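Local coordinates for protein cytokinin riboside 5'-monophosphate phosphoribohydrolase (Corynebacterium glutamicum, PDB 5WQ3) that belongs to the SLOG clan of Rossmann-like alpha/beta proteins, with a parallel sheet flanked by helices, and is present as an assembly of six chains, at residues 178-183 with 205-210; 184-189 with 194-199; 209-214 with 219-224; 230-233 with 237-240. All blocks are in the same frame, centred on the assembly; numbering follows the deposited sequence. Where two conformers were deposited one is given.

Contact 2 is the buried one: the end of helix 173-188 rests through one valine methyl on strand 196-199 and the loop before it, with no hydrogen bond across. Contact 1 uses the same helix about two turns earlier but turns from the sheet to helix 201-216, where a single leucine makes a partly buried apolar touch. Contact 3 continues along helix 201-216, furthest of the four from the chain centre, and adds a long charge pair to its isoleucine packing. Contact 4 sits at strand 230-232, neighbour of strand 196-199 and an edge strand of the sheet within this chain, and alone has a hydrogen bond across it. Contacts 1 to 3 touch one another; contacts 3 and 4 do not.

Contact 1: 178-183 with 205-210; sequences ELFEVL and AGLVDW
Within 205-210, Leu-207 alone touches Leu-179 and Phe-180 of helix 173-188. The two backbones are well apart, 11.7 Å between Phe-180 CA and Leu-207 CA at the nearest point, so only long side chains can bridge them. Along 205-210, Ala-205 comes first, its O taking the N-H of Asp-209 as the helix resumes regular bonding after a kink, where the N atoms of Gly-206 and Leu-207 lack bonds to the preceding turn. Leu-207 follows; its CB already points to the other helix, and a chi1 of -179° extends CG and then CD2 along that direction. Its CD2 does all the touching, lying 4.1 Å from Phe-180 CZ and 4.3 Å from Leu-179 CD2. Leu-207 and Phe-180 approach from opposite directions, and the methyl meets the ring obliquely. Val-208 turns to Val-231 instead. Trp-210 brings its indole nearer than its CB direction suggests, yet CZ3 stops 5.7 Å from Phe-180 CZ, and the side chain packs on Leu-215. Leu-179 also turns to Leu-198 of the sheet, while Trp-204 on Leu-179 and Ile-211 on Phe-180 add to the same helix pair. With 101 Å² buried and no hydrogen bond across, the contact between 178-183 and 205-210 is purely apolar.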
loop_
_atom_site.group_PDB
_atom_site.type_symbol
_atom_site.label_atom_id
_atom_site.label_comp_id
_atom_site.label_asym_id
_atom_site.label_seq_id
_atom_site.Cartn_x
_atom_site.Cartn_y
_atom_site.Cartn_z
ATOM N N GLU C 178 34.314 -47.056 -24.628
ATOM C CA GLU C 178 35.578 -47.751 -24.126
ATOM C C GLU C 178 35.665 -49.135 -24.639
ATOM O O GLU C 178 36.720 -49.600 -25.016
ATOM C CB GLU C 178 35.564 -47.842 -22.606
ATOM C CG GLU C 178 35.771 -46.511 -21.977
ATOM C CD GLU C 178 37.229 -46.077 -22.053
ATOM O OE1 GLU C 178 38.115 -46.813 -22.566
ATOM O OE2 GLU C 178 37.488 -45.001 -21.546
ATOM N N LEU C 179 34.525 -49.821 -24.745
ATOM C CA LEU C 179 34.582 -51.169 -25.280
ATOM C C LEU C 179 35.106 -51.258 -26.656
ATOM O O LEU C 179 35.971 -52.100 -26.944
ATOM C CB LEU C 179 33.163 -51.825 -25.226
ATOM C CG LEU C 179 33.123 -53.224 -25.804
ATOM C CD1 LEU C 179 34.035 -54.213 -25.101
ATOM C CD2 LEU C 179 31.681 -53.777 -25.821
ATOM N N PHE C 180 34.572 -50.426 -27.580
ATOM C CA PHE C 180 35.004 -50.495 -28.951
ATOM C C PHE C 180 36.404 -49.914 -29.144
ATOM O O PHE C 180 37.137 -50.407 -29.956
ATOM C CB PHE C 180 33.993 -49.968 -29.913
ATOM C CG PHE C 180 32.792 -50.870 -30.029
ATOM C CD1 PHE C 180 32.923 -52.094 -30.604
ATOM C CD2 PHE C 180 31.582 -50.492 -29.539
ATOM C CE1 PHE C 180 31.880 -52.981 -30.689
ATOM C CE2 PHE C 180 30.470 -51.375 -29.629
ATOM C CZ PHE C 180 30.652 -52.607 -30.210
ATOM N N GLU C 181 36.805 -49.014 -28.280
ATOM C CA GLU C 181 38.206 -48.588 -28.299
ATOM C C GLU C 181 39.165 -49.691 -27.900
ATOM O O GLU C 181 40.139 -49.917 -28.579
ATOM C CB GLU C 181 38.299 -47.458 -27.359
ATOM C CG GLU C 181 39.553 -46.671 -27.315
ATOM C CD GLU C 181 39.275 -45.498 -26.390
ATOM O OE1 GLU C 181 38.180 -44.860 -26.553
ATOM O OE2 GLU C 181 40.086 -45.295 -25.463
ATOM N N VAL C 182 38.883 -50.424 -26.823
ATOM C CA VAL C 182 39.814 -51.483 -26.449
ATOM C C VAL C 182 39.804 -52.569 -27.526
ATOM O O VAL C 182 40.823 -53.131 -27.865
ATOM C CB VAL C 182 39.611 -52.046 -25.033
ATOM C CG1 VAL C 182 38.174 -52.521 -24.783
ATOM C CG2 VAL C 182 40.576 -53.190 -24.782
ATOM N N LEU C 183 38.629 -52.883 -28.045
ATOM C CA LEU C 183 38.533 -53.881 -29.082
ATOM C C LEU C 183 39.410 -53.500 -30.299
ATOM O O LEU C 183 40.104 -54.358 -30.805
ATOM C CB LEU C 183 37.089 -54.100 -29.515
ATOM C CG LEU C 183 36.344 -55.072 -28.629
ATOM C CD1 LEU C 183 34.870 -55.003 -28.960
ATOM C CD2 LEU C 183 36.863 -56.493 -28.808
ATOM N N ALA C 205 23.588 -59.789 -25.138
ATOM C CA ALA C 205 23.456 -60.801 -26.214
ATOM C C ALA C 205 23.206 -60.162 -27.582
ATOM O O ALA C 205 23.795 -60.531 -28.580
ATOM C CB ALA C 205 22.340 -61.886 -25.903
ATOM N N GLY C 206 22.317 -59.198 -27.638
ATOM C CA GLY C 206 21.955 -58.632 -28.924
ATOM C C GLY C 206 23.073 -57.849 -29.574
ATOM O O GLY C 206 23.202 -57.825 -30.807
ATOM N N LEU C 207 23.942 -57.240 -28.762
ATOM C CA LEU C 207 25.093 -56.603 -29.388
ATOM C C LEU C 207 26.040 -57.649 -29.962
ATOM O O LEU C 207 26.537 -57.557 -31.064
ATOM C CB LEU C 207 25.806 -55.738 -28.295
ATOM C CG LEU C 207 27.034 -55.007 -28.869
ATOM C CD1 LEU C 207 26.668 -54.033 -29.970
ATOM C CD2 LEU C 207 27.885 -54.345 -27.763
ATOM N N VAL C 208 26.356 -58.649 -29.153
ATOM C CA VAL C 208 27.305 -59.685 -29.600
ATOM C C VAL C 208 26.745 -60.458 -30.828
ATOM O O VAL C 208 27.486 -60.766 -31.740
ATOM C CB VAL C 208 27.702 -60.606 -28.406
ATOM C CG1 VAL C 208 28.668 -61.682 -28.884
ATOM C CG2 VAL C 208 28.351 -59.776 -27.320
ATOM N N ASP C 209 25.439 -60.737 -30.850
ATOM C CA ASP C 209 24.823 -61.409 -32.041
ATOM C C ASP C 209 24.968 -60.554 -33.321
ATOM O O ASP C 209 25.301 -61.045 -34.412
ATOM C CB ASP C 209 23.349 -61.729 -31.789
ATOM C CG ASP C 209 23.120 -62.603 -30.542
ATOM O OD1 ASP C 209 24.026 -63.349 -30.126
ATOM O OD2 ASP C 209 22.021 -62.555 -29.957
ATOM N N TRP C 210 24.737 -59.257 -33.199
ATOM C CA TRP C 210 24.888 -58.383 -34.347
ATOM C C TRP C 210 26.335 -58.373 -34.798
ATOM O O TRP C 210 26.630 -58.469 -35.982
ATOM C CB TRP C 210 24.406 -56.961 -34.008
ATOM C CG TRP C 210 24.548 -55.960 -35.127
ATOM C CD1 TRP C 210 23.816 -55.884 -36.282
ATOM C CD2 TRP C 210 25.525 -54.922 -35.209
ATOM N NE1 TRP C 210 24.266 -54.855 -37.063
ATOM C CE2 TRP C 210 25.318 -54.246 -36.412
ATOM C CE3 TRP C 210 26.523 -54.499 -34.365
ATOM C CZ2 TRP C 210 26.089 -53.194 -36.812
ATOM C CZ3 TRP C 210 27.297 -53.435 -34.756
ATOM C CH2 TRP C 210 27.057 -52.785 -35.970
#

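Contact 2: 184-189 with 194-199; sequences CMVQTG and FPIVLI
Val-186 meets Phe-194 and Ile-196 inside the beta-alpha-beta unit formed by strand 166-168, helix 173-188 and strand 196-199, at the point where the last turns of the helix lie against the start of the strand and the loop before it. One methyl does the work: Val-186 CG2 is 4.0 Å from Ile-196 CD1. The same CG2 lies 4.2 Å from Phe-194 CB, and the Phe-194 carbonyl is as close. Because CG1 takes the place opposite the backbone N (chi1 167°), CG2 is left beside that N and directed at these three groups. The Val-186 and Ile-196 side chains slide past each other in opposite directions, so the contact is alongside and methyl to methyl. Phe-194 offers only its CB and carbonyl here; its ring leads away and packs edge-to-face with Phe-166.

In the next shell, Ile-196 is also packed against Val-182 and Leu-183 of the same helix, and Val-186 is flanked by Val-191 and Arg-228. The strand itself is fixed by backbone bonds on both sides: Val-197 pairs with Phe-166 and Cys-168, Ile-196 and Leu-198 with Leu-230. No hydrogen bond crosses between the segments, which together bury 97 Å².

Further out, the helix closes in a Schellman motif at Gly-189, whose phi of 77° is positive, and its N binds Val-186 O. One carbonyl of this last turn is gripped twice: Cys-184 O accepts from Thr-188 N and, at 2.8 Å, from Thr-188 OG1, which sits in the carbonyl plane on a lone pair.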
loop_
_atom_site.group_PDB
_atom_site.type_symbol
_atom_site.label_atom_id
_atom_site.label_comp_id
_atom_site.label_asym_id
_atom_site.label_seq_id
_atom_site.Cartn_x
_atom_site.Cartn_y
_atom_site.Cartn_z
ATOM N N CYS C 184 39.377 -52.241 -30.710
ATOM C CA CYS C 184 40.225 -51.759 -31.812
ATOM C C CYS C 184 41.739 -51.712 -31.453
ATOM O O CYS C 184 42.584 -51.871 -32.327
ATOM C CB CYS C 184 39.714 -50.390 -32.294
ATOM S SG CYS C 184 40.668 -49.646 -33.638
ATOM N N MET C 185 42.068 -51.498 -30.182
ATOM C CA MET C 185 43.432 -51.528 -29.699
ATOM C C MET C 185 43.913 -52.979 -29.670
ATOM O O MET C 185 45.052 -53.258 -30.015
ATOM C CB MET C 185 43.558 -50.886 -28.342
ATOM C CG MET C 185 43.229 -49.406 -28.303
ATOM S SD MET C 185 44.525 -48.416 -29.052
ATOM C CE MET C 185 43.771 -47.778 -30.541
ATOM N N VAL C 186 43.027 -53.917 -29.325
ATOM C CA VAL C 186 43.436 -55.314 -29.341
ATOM C C VAL C 186 43.639 -55.782 -30.775
ATOM O O VAL C 186 44.675 -56.394 -31.107
ATOM C CB VAL C 186 42.491 -56.219 -28.544
ATOM C CG1 VAL C 186 42.744 -57.693 -28.817
ATOM C CG2 VAL C 186 42.642 -55.915 -27.074
ATOM N N GLN C 187 42.697 -55.452 -31.643
ATOM C CA GLN C 187 42.777 -55.889 -33.037
ATOM C C GLN C 187 44.008 -55.284 -33.760
ATOM O O GLN C 187 44.659 -55.984 -34.497
ATOM C CB GLN C 187 41.430 -55.640 -33.726
ATOM C CG GLN C 187 41.409 -55.571 -35.208
ATOM C CD GLN C 187 40.121 -54.905 -35.596
ATOM O OE1 GLN C 187 39.929 -53.732 -35.316
ATOM N NE2 GLN C 187 39.202 -55.662 -36.108
ATOM N N THR C 188 44.381 -54.037 -33.463
ATOM C CA THR C 188 45.532 -53.395 -34.108
ATOM C C THR C 188 46.860 -53.786 -33.465
ATOM O O THR C 188 47.889 -53.413 -33.987
ATOM C CB THR C 188 45.441 -51.836 -34.133
ATOM O OG1 THR C 188 45.272 -51.283 -32.805
ATOM C CG2 THR C 188 44.318 -51.377 -34.996
ATOM N N GLY C 189 46.854 -54.513 -32.342
ATOM C CA GLY C 189 48.103 -54.855 -31.646
ATOM C C GLY C 189 48.733 -53.736 -30.820
ATOM O O GLY C 189 49.860 -53.841 -30.383
ATOM N N PHE C 194 45.384 -58.595 -23.295
ATOM C CA PHE C 194 44.530 -57.575 -22.675
ATOM C C PHE C 194 43.128 -58.138 -22.744
ATOM O O PHE C 194 42.445 -57.873 -23.681
ATOM C CB PHE C 194 44.638 -56.262 -23.428
ATOM C CG PHE C 194 44.188 -55.058 -22.652
ATOM C CD1 PHE C 194 42.842 -54.843 -22.380
ATOM C CD2 PHE C 194 45.115 -54.119 -22.204
ATOM C CE1 PHE C 194 42.418 -53.761 -21.628
ATOM C CE2 PHE C 194 44.699 -53.008 -21.464
ATOM C CZ PHE C 194 43.335 -52.822 -21.176
ATOM N N PRO C 195 42.736 -58.947 -21.773
ATOM C CA PRO C 195 41.413 -59.607 -21.848
ATOM C C PRO C 195 40.240 -58.636 -21.661
ATOM O O PRO C 195 40.343 -57.587 -21.008
ATOM C CB PRO C 195 41.489 -60.660 -20.736
ATOM C CG PRO C 195 42.524 -60.145 -19.809
ATOM C CD PRO C 195 43.535 -59.493 -20.691
ATOM N N ILE C 196 39.096 -58.998 -22.244
ATOM C CA ILE C 196 37.996 -58.113 -22.315
ATOM C C ILE C 196 36.830 -58.969 -21.921
ATOM O O ILE C 196 36.605 -60.036 -22.540
ATOM C CB ILE C 196 37.771 -57.566 -23.740
ATOM C CG1 ILE C 196 38.986 -56.738 -24.226
ATOM C CG2 ILE C 196 36.463 -56.756 -23.751
ATOM C CD1 ILE C 196 38.921 -56.416 -25.692
ATOM N N VAL C 197 36.123 -58.535 -20.896
ATOM C CA VAL C 197 34.999 -59.342 -20.399
ATOM C C VAL C 197 33.738 -58.526 -20.329
ATOM O O VAL C 197 33.791 -57.346 -19.897
ATOM C CB VAL C 197 35.251 -59.873 -18.981
ATOM C CG1 VAL C 197 34.098 -60.801 -18.564
ATOM C CG2 VAL C 197 36.571 -60.597 -18.928
ATOM N N LEU C 198 32.608 -59.116 -20.799
ATOM C CA LEU C 198 31.308 -58.447 -20.659
ATOM C C LEU C 198 30.487 -59.235 -19.632
ATOM O O LEU C 198 30.371 -60.438 -19.762
ATOM C CB LEU C 198 30.531 -58.302 -22.031
ATOM C CG LEU C 198 31.320 -57.844 -23.319
ATOM C CD1 LEU C 198 30.440 -57.778 -24.531
ATOM C CD2 LEU C 198 31.997 -56.490 -23.174
ATOM N N ILE C 199 29.900 -58.555 -18.665
ATOM C CA ILE C 199 29.072 -59.156 -17.638
ATOM C C ILE C 199 27.607 -58.874 -17.874
ATOM O O ILE C 199 27.226 -57.759 -17.921
ATOM C CB ILE C 199 29.412 -58.605 -16.261
ATOM C CG1 ILE C 199 30.898 -58.721 -15.972
ATOM C CG2 ILE C 199 28.536 -59.222 -15.199
ATOM C CD1 ILE C 199 31.419 -60.078 -15.663
#

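Contact 3: 209-214 with 219-224; sequences DWIRHR and GMIDEK
Ile-211 against Ile-221 is an apolar contact, with Arg-212 and Glu-223 as a charged pair beside it, at the outer end of the fold where helix 201-216 gives way to the segment leading into helix 223-227. The evidence for close packing is one methyl pair, Ile-211 CG2 at 3.6 Å from Ile-221 CD1, with the two side chains crossing at about a right angle. In Ile-221, CG1 stands between the backbone N and the carbonyl carbon (chi1 72°), and CD1 extends from it toward the helix. Val-226 touches both isoleucines, and Phe-180 covers Ile-211 from helix 173-188. The charged pair is weaker: Arg-212 NH2 to Glu-223 OE1 is 3.7 Å, a long salt bridge without a hydrogen bond. OE1 lies at the guanidinium edge, near its plane, but the carboxylate is turned 72° from that plane. Asp-227 OD1 pairs with Arg-212 NH1, so the guanidinium has two acidic partners, Asp-227 the stronger. The helix ends at Gly-219 (phi 68°) and the chain turns back: Gly-219 N bonds to Val-216 O and Met-220 N to Leu-215 O, with Gly-219 as the C-prime residue of a Schellman motif.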
loop_
_atom_site.group_PDB
_atom_site.type_symbol
_atom_site.label_atom_id
_atom_site.label_comp_id
_atom_site.label_asym_id
_atom_site.label_seq_id
_atom_site.Cartn_x
_atom_site.Cartn_y
_atom_site.Cartn_z
ATOM N N ASP C 209 25.439 -60.737 -30.850
ATOM C CA ASP C 209 24.823 -61.409 -32.041
ATOM C C ASP C 209 24.968 -60.554 -33.321
ATOM O O ASP C 209 25.301 -61.045 -34.412
ATOM C CB ASP C 209 23.349 -61.729 -31.789
ATOM C CG ASP C 209 23.120 -62.603 -30.542
ATOM O OD1 ASP C 209 24.026 -63.349 -30.126
ATOM O OD2 ASP C 209 22.021 -62.555 -29.957
ATOM N N TRP C 210 24.737 -59.257 -33.199
ATOM C CA TRP C 210 24.888 -58.383 -34.347
ATOM C C TRP C 210 26.335 -58.373 -34.798
ATOM O O TRP C 210 26.630 -58.469 -35.982
ATOM C CB TRP C 210 24.406 -56.961 -34.008
ATOM C CG TRP C 210 24.548 -55.960 -35.127
ATOM C CD1 TRP C 210 23.816 -55.884 -36.282
ATOM C CD2 TRP C 210 25.525 -54.922 -35.209
ATOM N NE1 TRP C 210 24.266 -54.855 -37.063
ATOM C CE2 TRP C 210 25.318 -54.246 -36.412
ATOM C CE3 TRP C 210 26.523 -54.499 -34.365
ATOM C CZ2 TRP C 210 26.089 -53.194 -36.812
ATOM C CZ3 TRP C 210 27.297 -53.435 -34.756
ATOM C CH2 TRP C 210 27.057 -52.785 -35.970
ATOM N N ILE C 211 27.252 -58.242 -33.864
ATOM C CA ILE C 211 28.663 -58.236 -34.242
ATOM C C ILE C 211 29.033 -59.526 -35.035
ATOM O O ILE C 211 29.703 -59.448 -36.082
ATOM C CB ILE C 211 29.564 -58.080 -33.005
ATOM C CG1 ILE C 211 29.440 -56.646 -32.427
ATOM C CG2 ILE C 211 31.028 -58.354 -33.371
ATOM C CD1 ILE C 211 30.021 -56.504 -31.031
ATOM N N ARG C 212 28.600 -60.694 -34.559
ATOM C CA ARG C 212 28.875 -61.955 -35.322
ATOM C C ARG C 212 28.116 -62.042 -36.653
ATOM O O ARG C 212 28.696 -62.302 -37.702
ATOM C CB ARG C 212 28.575 -63.205 -34.517
ATOM C CG ARG C 212 29.019 -63.150 -33.082
ATOM C CD ARG C 212 28.793 -64.472 -32.385
ATOM N NE ARG C 212 29.788 -64.652 -31.327
ATOM C CZ ARG C 212 31.007 -65.167 -31.511
ATOM N NH1 ARG C 212 31.840 -65.286 -30.476
ATOM N NH2 ARG C 212 31.414 -65.561 -32.724
ATOM N N HIS C 213 26.829 -61.768 -36.634
ATOM C CA HIS C 213 26.017 -62.061 -37.807
ATOM C C HIS C 213 26.210 -60.968 -38.860
ATOM O O HIS C 213 25.945 -61.153 -40.035
ATOM C CB HIS C 213 24.547 -62.299 -37.424
ATOM C CG HIS C 213 24.326 -63.578 -36.664
ATOM N ND1 HIS C 213 23.670 -63.632 -35.446
ATOM C CD2 HIS C 213 24.710 -64.853 -36.937
ATOM C CE1 HIS C 213 23.648 -64.884 -35.012
ATOM N NE2 HIS C 213 24.275 -65.645 -35.896
ATOM N N ARG C 214 26.724 -59.838 -38.456
ATOM C CA ARG C 214 26.834 -58.788 -39.380
ATOM C C ARG C 214 28.256 -58.341 -39.576
ATOM O O ARG C 214 28.713 -58.271 -40.720
ATOM C CB ARG C 214 25.932 -57.657 -38.915
ATOM C CG ARG C 214 25.800 -56.510 -39.860
ATOM C CD ARG C 214 25.375 -56.937 -41.254
ATOM N NE ARG C 214 23.964 -57.323 -41.276
ATOM C CZ ARG C 214 23.191 -57.249 -42.368
ATOM N NH1 ARG C 214 23.685 -56.798 -43.536
ATOM N NH2 ARG C 214 21.921 -57.612 -42.293
ATOM N N GLY C 219 32.784 -59.347 -43.367
ATOM C CA GLY C 219 34.210 -59.164 -43.342
ATOM C C GLY C 219 34.751 -57.863 -42.699
ATOM O O GLY C 219 35.890 -57.530 -42.905
ATOM N N MET C 220 33.994 -57.197 -41.844
ATOM C CA MET C 220 34.465 -55.951 -41.214
ATOM C C MET C 220 35.503 -56.250 -40.117
ATOM O O MET C 220 36.403 -55.440 -39.837
ATOM C CB MET C 220 33.305 -55.252 -40.522
ATOM C CG MET C 220 32.040 -54.961 -41.351
ATOM S SD MET C 220 32.373 -53.712 -42.552
ATOM C CE MET C 220 30.850 -53.522 -43.470
ATOM N N ILE C 221 35.294 -57.371 -39.425
ATOM C CA ILE C 221 36.243 -57.887 -38.434
ATOM C C ILE C 221 36.515 -59.343 -38.754
ATOM O O ILE C 221 35.797 -59.954 -39.527
ATOM C CB ILE C 221 35.673 -57.825 -37.015
ATOM C CG1 ILE C 221 34.587 -58.871 -36.835
ATOM C CG2 ILE C 221 35.218 -56.394 -36.672
ATOM C CD1 ILE C 221 33.878 -58.801 -35.528
ATOM N N ASP C 222 37.534 -59.908 -38.133
ATOM C CA ASP C 222 37.691 -61.356 -38.170
ATOM C C ASP C 222 37.104 -61.934 -36.942
ATOM O O ASP C 222 36.921 -61.280 -35.913
ATOM C CB ASP C 222 39.130 -61.749 -38.333
ATOM C CG ASP C 222 39.714 -61.160 -39.583
ATOM O OD1 ASP C 222 38.992 -61.112 -40.603
ATOM O OD2 ASP C 222 40.860 -60.701 -39.547
ATOM N N GLU C 223 36.745 -63.183 -37.075
ATOM C CA GLU C 223 35.979 -63.816 -36.065
ATOM C C GLU C 223 36.679 -63.905 -34.718
ATOM O O GLU C 223 36.015 -63.871 -33.687
ATOM C CB GLU C 223 35.560 -65.192 -36.503
ATOM C CG GLU C 223 34.345 -65.624 -35.736
ATOM C CD GLU C 223 33.865 -66.977 -36.180
ATOM O OE1 GLU C 223 32.841 -67.419 -35.617
ATOM O OE2 GLU C 223 34.524 -67.589 -37.064
ATOM N N LYS C 224 37.984 -64.012 -34.709
ATOM C CA LYS C 224 38.685 -64.051 -33.448
ATOM C C LYS C 224 38.594 -62.674 -32.699
ATOM O O LYS C 224 38.626 -62.618 -31.472
ATOM C CB LYS C 224 40.138 -64.434 -33.697
ATOM C CG LYS C 224 40.868 -63.433 -34.554
ATOM C CD LYS C 224 42.373 -63.632 -34.544
ATOM C CE LYS C 224 42.783 -64.547 -35.684
ATOM N NZ LYS C 224 44.112 -65.123 -35.372
#

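Contact 4: 230-233 with 237-240; sequences LVTD and QAVK. With PGE (triethylene glycol), chain M.
Thr-232 and Gln-237 share the shortest link of this contact, a hydrogen bond of 2.7 Å from Thr-232 OG1 to Gln-237 OE1. The donor approaches at a C=O...O angle of 146°, tilted 34° from the carbonyl plane. OG1 is held from a second direction too, since it receives the N-H of Asp-234. Beneath this polar pair lies the buried, mainly apolar side: Leu-230 CD2 rests 4.1 Å from Ala-238 CA and 4.0 Å from Gln-237 O, while Thr-232 CG2 stands 4.3 Å from Ala-238 CB. Ala-238 also packs on Val-197 and Ile-199 of the next strand, which closes this side against the sheet.

The setting is a strand-to-helix turn of the Rossmann-like fold: strand 230-232, outermost in the parallel sheet of this chain, passes into helix 235-246, which folds back across the sheet. Gln-237, in the first turn of that helix, reaches out as an extended chain, which lays its amide over the strand.

The outer side is looser and is occupied by a triethylene glycol, probably left from crystallisation, which bonds Gln-237 and, weakly, Val-231. Gln-237 NE2 donates to its O3 at 3.1 Å with an N-H...O angle of 155°, so both ends of the amide are engaged and its rotation is defined. Two carbons along the glycol, O4 makes the weak hydrogen bond to Val-231 O, and C6 passes 3.8 Å from Thr-232 CA.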
loop_
_atom_site.group_PDB
_atom_site.type_symbol
_atom_site.label_atom_id
_atom_site.label_comp_id
_atom_site.label_asym_id
_atom_site.label_seq_id
_atom_site.Cartn_x
_atom_site.Cartn_y
_atom_site.Cartn_z
ATOM N N LEU C 230 35.088 -62.622 -23.365
ATOM C CA LEU C 230 34.211 -63.492 -22.627
ATOM C C LEU C 230 32.968 -62.717 -22.295
ATOM O O LEU C 230 33.049 -61.568 -21.876
ATOM C CB LEU C 230 34.876 -63.914 -21.340
ATOM C CG LEU C 230 34.011 -64.634 -20.349
ATOM C CD1 LEU C 230 33.442 -65.943 -20.905
ATOM C CD2 LEU C 230 34.826 -64.848 -19.099
ATOM N N VAL C 231 31.812 -63.333 -22.511
ATOM C CA VAL C 231 30.535 -62.833 -22.012
ATOM C C VAL C 231 29.950 -63.801 -20.967
ATOM O O VAL C 231 29.707 -64.938 -21.316
ATOM C CB VAL C 231 29.483 -62.688 -23.176
ATOM C CG1 VAL C 231 28.225 -62.015 -22.681
ATOM C CG2 VAL C 231 30.038 -61.953 -24.394
ATOM N N THR C 232 29.698 -63.379 -19.734
ATOM C CA THR C 232 29.291 -64.310 -18.707
ATOM C C THR C 232 28.550 -63.606 -17.618
ATOM O O THR C 232 28.635 -62.385 -17.492
ATOM C CB THR C 232 30.514 -65.025 -18.091
ATOM O OG1 THR C 232 30.057 -65.958 -17.117
ATOM C CG2 THR C 232 31.486 -63.944 -17.374
ATOM N N ASP C 233 27.815 -64.370 -16.812
ATOM C CA ASP C 233 27.245 -63.872 -15.557
ATOM C C ASP C 233 28.006 -64.325 -14.332
ATOM O O ASP C 233 27.630 -63.981 -13.198
ATOM C CB ASP C 233 25.808 -64.350 -15.433
ATOM C CG ASP C 233 24.919 -63.702 -16.458
ATOM O OD1 ASP C 233 25.102 -62.460 -16.733
ATOM O OD2 ASP C 233 24.056 -64.398 -17.021
ATOM N N GLN C 237 34.294 -66.905 -12.881
ATOM C CA GLN C 237 34.794 -67.193 -14.201
ATOM C C GLN C 237 35.425 -65.976 -14.861
ATOM O O GLN C 237 36.358 -66.159 -15.654
ATOM C CB GLN C 237 33.682 -67.643 -15.136
ATOM C CG GLN C 237 34.128 -68.066 -16.502
ATOM C CD GLN C 237 32.938 -68.408 -17.403
ATOM O OE1 GLN C 237 31.808 -68.034 -17.102
ATOM N NE2 GLN C 237 33.193 -69.111 -18.489
ATOM N N ALA C 238 34.825 -64.794 -14.680
ATOM C CA ALA C 238 35.373 -63.567 -15.285
ATOM C C ALA C 238 36.772 -63.379 -14.807
ATOM O O ALA C 238 37.694 -63.112 -15.598
ATOM C CB ALA C 238 34.554 -62.344 -14.879
ATOM N N VAL C 239 36.948 -63.529 -13.496
ATOM C CA VAL C 239 38.251 -63.137 -12.886
ATOM C C VAL C 239 39.296 -64.193 -13.275
ATOM O O VAL C 239 40.440 -63.892 -13.638
ATOM C CB VAL C 239 38.052 -62.998 -11.379
ATOM C CG1 VAL C 239 39.354 -62.922 -10.619
ATOM C CG2 VAL C 239 37.124 -61.850 -11.110
ATOM N N LYS C 240 38.892 -65.451 -13.242
ATOM C CA LYS C 240 39.713 -66.540 -13.776
ATOM C C LYS C 240 40.102 -66.407 -15.239
ATOM O O LYS C 240 41.202 -66.779 -15.588
ATOM C CB LYS C 240 39.001 -67.921 -13.579
ATOM C CG LYS C 240 39.938 -69.096 -13.791
ATOM C CD LYS C 240 39.202 -70.464 -13.714
ATOM C CE LYS C 240 40.211 -71.618 -13.540
ATOM N NZ LYS C 240 41.045 -71.803 -14.750
HETATM O O4 PGE M . 27.976 -67.243 -21.164
HETATM C C6 PGE M . 29.098 -67.722 -20.431
HETATM C C5 PGE M . 30.008 -68.435 -21.420
HETATM O O3 PGE M . 31.069 -69.063 -20.706
#